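Local atomic coordinates of glucosamine kinase (Streptacidiphilus jiangxiensis, PDB entry 6HWJ), a protein that catalyses the ATP-dependent, magnesium-requiring phosphorylation of D-glucosamine to D-glucosamine 6-phosphate, and more weakly that of glucose. Residues A[72-84]-A[122-134]. Sequence-based numbering, arbitrary orientation.
Sequences RSRPGDGTAEHLV and ESVIVGECAVVKW
Ala-80, on the first turn of helix 79-84, directs its methyl at the hairpin formed by strands 123-126 and 130-134 and meets side chains from both. Its CB lies 3.9 Å from Val-124 CG1, and Val-126 CG2 and Val-132 CG2 are about as close. The helix runs at 67° to strand 123-126, with the short axes 8.8 Å apart, a separation that fits a small residue at the centre of the interface. One turn on, the CG2 methyls of Val-84 and Val-132 meet at 3.7 Å.

Leu-83 reaches both the valine and the indole: its CD2 is 3.8 Å from Val-132 CG1 and 3.9 Å from Trp-134 CH2. The indole's CZ2 also meets Ala-80 CA and the Thr-79 CG2 methyl obliquely, while Val-132 CG1 sits over the rim of one ring face.

The polar contact lies at the mouth of the hairpin. Arg-72, extended from CG to NE with CG opposite its backbone N (chi1 -172°), forms an end-on salt bridge whose two hydrogen bonds converge on one oxygen: NH1 is 2.6 Å and NH2 2.9 Å from Glu-122 OE1. The acceptor is within 2° of the guanidinium plane, yet both donors stand well out of the carboxylate plane on one face, unlike a coplanar two-oxygen pairing. Pro-75 bridges the two kinds of contact, its CD next to Glu-122 OE2 and its CG 4.1 Å from Val-124 CG2.

Glu-112, on neighbouring strand 112-115, accepts from the backbone N of Gly-76, Gly-78 and Glu-81, tying the turn and helix start to the same sheet. Non-directional methyl packing and the directional grip on OE1 together hold helix start and preceding loop against one hairpin face, leaving the other for Lys-133, inferred to bind ATP.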
loop_
_atom_site.group_PDB
_atom_site.type_symbol
_atom_site.label_atom_id
_atom_site.label_comp_id
_atom_site.label_asym_id
_atom_site.label_seq_id
_atom_site.Cartn_x
_atom_site.Cartn_y
_atom_site.Cartn_z
ATOM N N ARG A 72 15.356 1.944 23.432
ATOM C CA ARG A 72 14.679 1.426 22.256
ATOM C C ARG A 72 15.559 0.386 21.579
ATOM O O ARG A 72 16.749 0.617 21.340
ATOM C CB ARG A 72 14.348 2.561 21.282
ATOM C CG ARG A 72 13.475 2.103 20.136
ATOM C CD ARG A 72 13.245 3.206 19.089
ATOM N NE ARG A 72 12.228 2.794 18.122
ATOM C CZ ARG A 72 12.473 2.019 17.073
ATOM N NH1 ARG A 72 13.710 1.580 16.836
ATOM N NH2 ARG A 72 11.483 1.681 16.246
ATOM N N SER A 73 14.972 -0.771 21.292
ATOM C CA SER A 73 15.712 -1.844 20.661
ATOM C C SER A 73 16.285 -1.420 19.319
ATOM O O SER A 73 15.646 -0.699 18.545
ATOM C CB SER A 73 14.796 -3.055 20.485
ATOM O OG SER A 73 14.025 -3.201 21.664
ATOM N N ARG A 74 17.503 -1.900 19.041
ATOM C CA ARG A 74 18.189 -1.752 17.771
ATOM C C ARG A 74 18.390 -3.117 17.124
ATOM O O ARG A 74 18.423 -4.132 17.829
ATOM C CB ARG A 74 19.562 -1.086 17.973
ATOM C CG ARG A 74 19.502 0.320 18.555
ATOM C CD ARG A 74 20.868 0.763 19.049
ATOM N NE ARG A 74 20.814 2.066 19.707
ATOM C CZ ARG A 74 21.777 2.561 20.481
ATOM N NH1 ARG A 74 22.881 1.863 20.709
ATOM N NH2 ARG A 74 21.632 3.757 21.031
ATOM N N PRO A 75 18.503 -3.182 15.801
ATOM C CA PRO A 75 18.851 -4.453 15.163
ATOM C C PRO A 75 20.091 -5.057 15.795
ATOM O O PRO A 75 21.096 -4.379 16.005
ATOM C CB PRO A 75 19.088 -4.058 13.699
ATOM C CG PRO A 75 18.251 -2.855 13.502
ATOM C CD PRO A 75 18.323 -2.104 14.811
ATOM N N GLY A 76 19.999 -6.329 16.140
ATOM C CA GLY A 76 21.048 -7.011 16.871
ATOM C C GLY A 76 20.802 -7.119 18.359
ATOM O O GLY A 76 21.471 -7.918 19.031
ATOM N N ASP A 77 19.860 -6.338 18.892
ATOM C CA ASP A 77 19.519 -6.456 20.305
ATOM C C ASP A 77 18.718 -7.718 20.566
ATOM O O ASP A 77 18.735 -8.237 21.695
ATOM C CB ASP A 77 18.739 -5.221 20.773
ATOM C CG ASP A 77 19.632 -4.015 21.021
ATOM O OD1 ASP A 77 20.859 -4.180 21.282
ATOM O OD2 ASP A 77 19.110 -2.888 20.984
ATOM N N GLY A 78 18.004 -8.219 19.551
ATOM C CA GLY A 78 17.225 -9.438 19.670
ATOM C C GLY A 78 15.738 -9.252 19.951
ATOM O O GLY A 78 15.043 -10.249 20.187
ATOM N N THR A 79 15.228 -8.037 19.906
ATOM C CA THR A 79 13.812 -7.825 20.208
ATOM C C THR A 79 12.916 -8.290 19.063
ATOM O O THR A 79 11.850 -8.867 19.303
ATOM C CB THR A 79 13.553 -6.352 20.528
ATOM O OG1 THR A 79 14.378 -5.933 21.621
ATOM C CG2 THR A 79 12.095 -6.157 20.903
ATOM N N ALA A 80 13.331 -8.040 17.820
ATOM C CA ALA A 80 12.608 -8.564 16.666
ATOM C C ALA A 80 12.648 -10.082 16.668
ATOM O O ALA A 80 11.651 -10.743 16.383
ATOM C CB ALA A 80 13.216 -8.017 15.373
ATOM N N GLU A 81 13.809 -10.647 16.994
ATOM C CA GLU A 81 13.951 -12.078 17.205
ATOM C C GLU A 81 12.965 -12.590 18.233
ATOM O O GLU A 81 12.347 -13.644 18.033
ATOM C CB GLU A 81 15.404 -12.346 17.644
ATOM C CG GLU A 81 15.792 -13.732 17.855
ATOM C CD GLU A 81 17.281 -13.819 18.209
ATOM O OE1 GLU A 81 17.602 -14.408 19.260
ATOM O OE2 GLU A 81 18.100 -13.258 17.439
ATOM N N HIS A 82 12.812 -11.869 19.354
ATOM C CA HIS A 82 11.903 -12.329 20.398
ATOM C C HIS A 82 10.440 -12.178 19.989
ATOM O O HIS A 82 9.587 -12.960 20.427
ATOM C CB HIS A 82 12.175 -11.579 21.698
ATOM C CG HIS A 82 13.364 -12.105 22.444
ATOM N ND1 HIS A 82 14.654 -11.989 21.960
ATOM C CD2 HIS A 82 13.457 -12.813 23.597
ATOM C CE1 HIS A 82 15.492 -12.580 22.796
ATOM N NE2 HIS A 82 14.790 -13.094 23.793
ATOM N N LEU A 83 10.122 -11.190 19.163
ATOM C CA LEU A 83 8.763 -11.119 18.631
ATOM C C LEU A 83 8.472 -12.332 17.749
ATOM O O LEU A 83 7.406 -12.948 17.856
ATOM C CB LEU A 83 8.567 -9.826 17.851
ATOM C CG LEU A 83 7.184 -9.707 17.173
ATOM C CD1 LEU A 83 6.099 -9.521 18.208
ATOM C CD2 LEU A 83 7.164 -8.564 16.181
ATOM N N VAL A 84 9.413 -12.692 16.887
ATOM C CA VAL A 84 9.226 -13.861 16.035
ATOM C C VAL A 84 9.075 -15.121 16.882
ATOM O O VAL A 84 8.221 -15.965 16.608
ATOM C CB VAL A 84 10.386 -13.980 15.044
ATOM C CG1 VAL A 84 10.276 -15.270 14.251
ATOM C CG2 VAL A 84 10.380 -12.763 14.109
ATOM N N GLU A 122 10.178 1.018 10.779
ATOM C CA GLU A 122 11.510 0.400 10.841
ATOM C C GLU A 122 11.409 -1.083 10.544
ATOM O O GLU A 122 10.539 -1.762 11.117
ATOM C CB GLU A 122 12.148 0.606 12.224
ATOM C CG GLU A 122 13.532 -0.042 12.345
ATOM C CD GLU A 122 14.116 0.055 13.745
ATOM O OE1 GLU A 122 13.342 0.073 14.708
ATOM O OE2 GLU A 122 15.353 0.115 13.871
ATOM N N SER A 123 12.322 -1.590 9.702
ATOM C CA SER A 123 12.309 -2.987 9.272
ATOM C C SER A 123 13.591 -3.692 9.682
ATOM O O SER A 123 14.689 -3.164 9.492
ATOM C CB SER A 123 12.138 -3.105 7.750
ATOM O OG SER A 123 10.830 -2.719 7.360
ATOM N N VAL A 124 13.438 -4.912 10.197
ATOM C CA VAL A 124 14.529 -5.736 10.694
ATOM C C VAL A 124 14.407 -7.118 10.060
ATOM O O VAL A 124 13.364 -7.781 10.199
ATOM C CB VAL A 124 14.495 -5.857 12.226
ATOM C CG1 VAL A 124 15.678 -6.707 12.715
ATOM C CG2 VAL A 124 14.546 -4.470 12.858
ATOM N N ILE A 125 15.459 -7.553 9.386
ATOM C CA ILE A 125 15.506 -8.895 8.808
ATOM C C ILE A 125 15.941 -9.881 9.887
ATOM O O ILE A 125 16.948 -9.668 10.576
ATOM C CB ILE A 125 16.458 -8.940 7.600
ATOM C CG1 ILE A 125 16.026 -7.943 6.537
ATOM C CG2 ILE A 125 16.498 -10.344 7.027
ATOM C CD1 ILE A 125 17.017 -7.791 5.393
ATOM N N VAL A 126 15.172 -10.945 10.064
ATOM C CA VAL A 126 15.473 -11.949 11.081
ATOM C C VAL A 126 15.699 -13.286 10.397
ATOM O O VAL A 126 14.952 -13.675 9.488
ATOM C CB VAL A 126 14.341 -12.040 12.131
ATOM C CG1 VAL A 126 14.791 -12.879 13.325
ATOM C CG2 VAL A 126 13.962 -10.663 12.605
ATOM N N GLY A 127 16.753 -13.983 10.831
ATOM C CA GLY A 127 17.110 -15.266 10.236
ATOM C C GLY A 127 17.394 -15.227 8.754
ATOM O O GLY A 127 17.388 -16.281 8.100
ATOM N N GLU A 128 17.646 -14.039 8.199
ATOM C CA GLU A 128 17.794 -13.857 6.754
ATOM C C GLU A 128 16.645 -14.488 5.973
ATOM O O GLU A 128 16.794 -14.837 4.803
ATOM C CB GLU A 128 19.141 -14.411 6.269
ATOM C CG GLU A 128 20.331 -13.665 6.890
ATOM C CD GLU A 128 20.291 -12.173 6.609
ATOM O OE1 GLU A 128 19.892 -11.784 5.492
ATOM O OE2 GLU A 128 20.664 -11.383 7.505
ATOM N N CYS A 129 15.473 -14.622 6.617
ATOM C CA CYS A 129 14.322 -15.187 5.926
ATOM C C CYS A 129 12.998 -14.572 6.337
ATOM O O CYS A 129 11.983 -14.947 5.762
ATOM C CB CYS A 129 14.283 -16.715 6.144
ATOM S SG CYS A 129 14.136 -17.225 7.863
ATOM N N ALA A 130 12.957 -13.638 7.272
ATOM C CA ALA A 130 11.729 -12.949 7.634
ATOM C C ALA A 130 12.036 -11.476 7.852
ATOM O O ALA A 130 13.179 -11.092 8.113
ATOM C CB ALA A 130 11.082 -13.542 8.893
ATOM N N VAL A 131 10.993 -10.653 7.743
ATOM C CA VAL A 131 11.106 -9.206 7.914
ATOM C C VAL A 131 10.096 -8.782 8.972
ATOM O O VAL A 131 8.886 -9.008 8.812
ATOM C CB VAL A 131 10.844 -8.439 6.614
ATOM C CG1 VAL A 131 11.058 -6.946 6.841
ATOM C CG2 VAL A 131 11.730 -8.969 5.504
ATOM N N VAL A 132 10.585 -8.180 10.039
ATOM C CA VAL A 132 9.765 -7.598 11.081
ATOM C C VAL A 132 9.686 -6.102 10.800
ATOM O O VAL A 132 10.718 -5.424 10.688
ATOM C CB VAL A 132 10.351 -7.843 12.475
ATOM C CG1 VAL A 132 9.524 -7.082 13.537
ATOM C CG2 VAL A 132 10.427 -9.323 12.782
ATOM N N LYS A 133 8.474 -5.593 10.695
ATOM C CA LYS A 133 8.226 -4.176 10.435
ATOM C C LYS A 133 7.482 -3.635 11.642
ATOM O O LYS A 133 6.331 -4.032 11.876
ATOM C CB LYS A 133 7.415 -3.987 9.160
ATOM C CG LYS A 133 7.128 -2.529 8.823
ATOM C CD LYS A 133 6.387 -2.426 7.490
ATOM C CE LYS A 133 6.159 -0.972 7.087
ATOM N NZ LYS A 133 5.313 -0.862 5.861
ATOM N N TRP A 134 8.142 -2.755 12.399
ATOM C CA TRP A 134 7.518 -2.077 13.517
ATOM C C TRP A 134 6.733 -0.868 13.026
ATOM O O TRP A 134 7.266 -0.027 12.297
ATOM C CB TRP A 134 8.563 -1.580 14.520
ATOM C CG TRP A 134 9.446 -2.630 15.099
ATOM C CD1 TRP A 134 10.757 -2.860 14.778
ATOM C CD2 TRP A 134 9.094 -3.588 16.088
ATOM N NE1 TRP A 134 11.240 -3.908 15.526
ATOM C CE2 TRP A 134 10.240 -4.374 16.335
ATOM C CE3 TRP A 134 7.927 -3.856 16.801
ATOM C CZ2 TRP A 134 10.245 -5.413 17.252
ATOM C CZ3 TRP A 134 7.928 -4.885 17.717
ATOM C CH2 TRP A 134 9.088 -5.658 17.939
#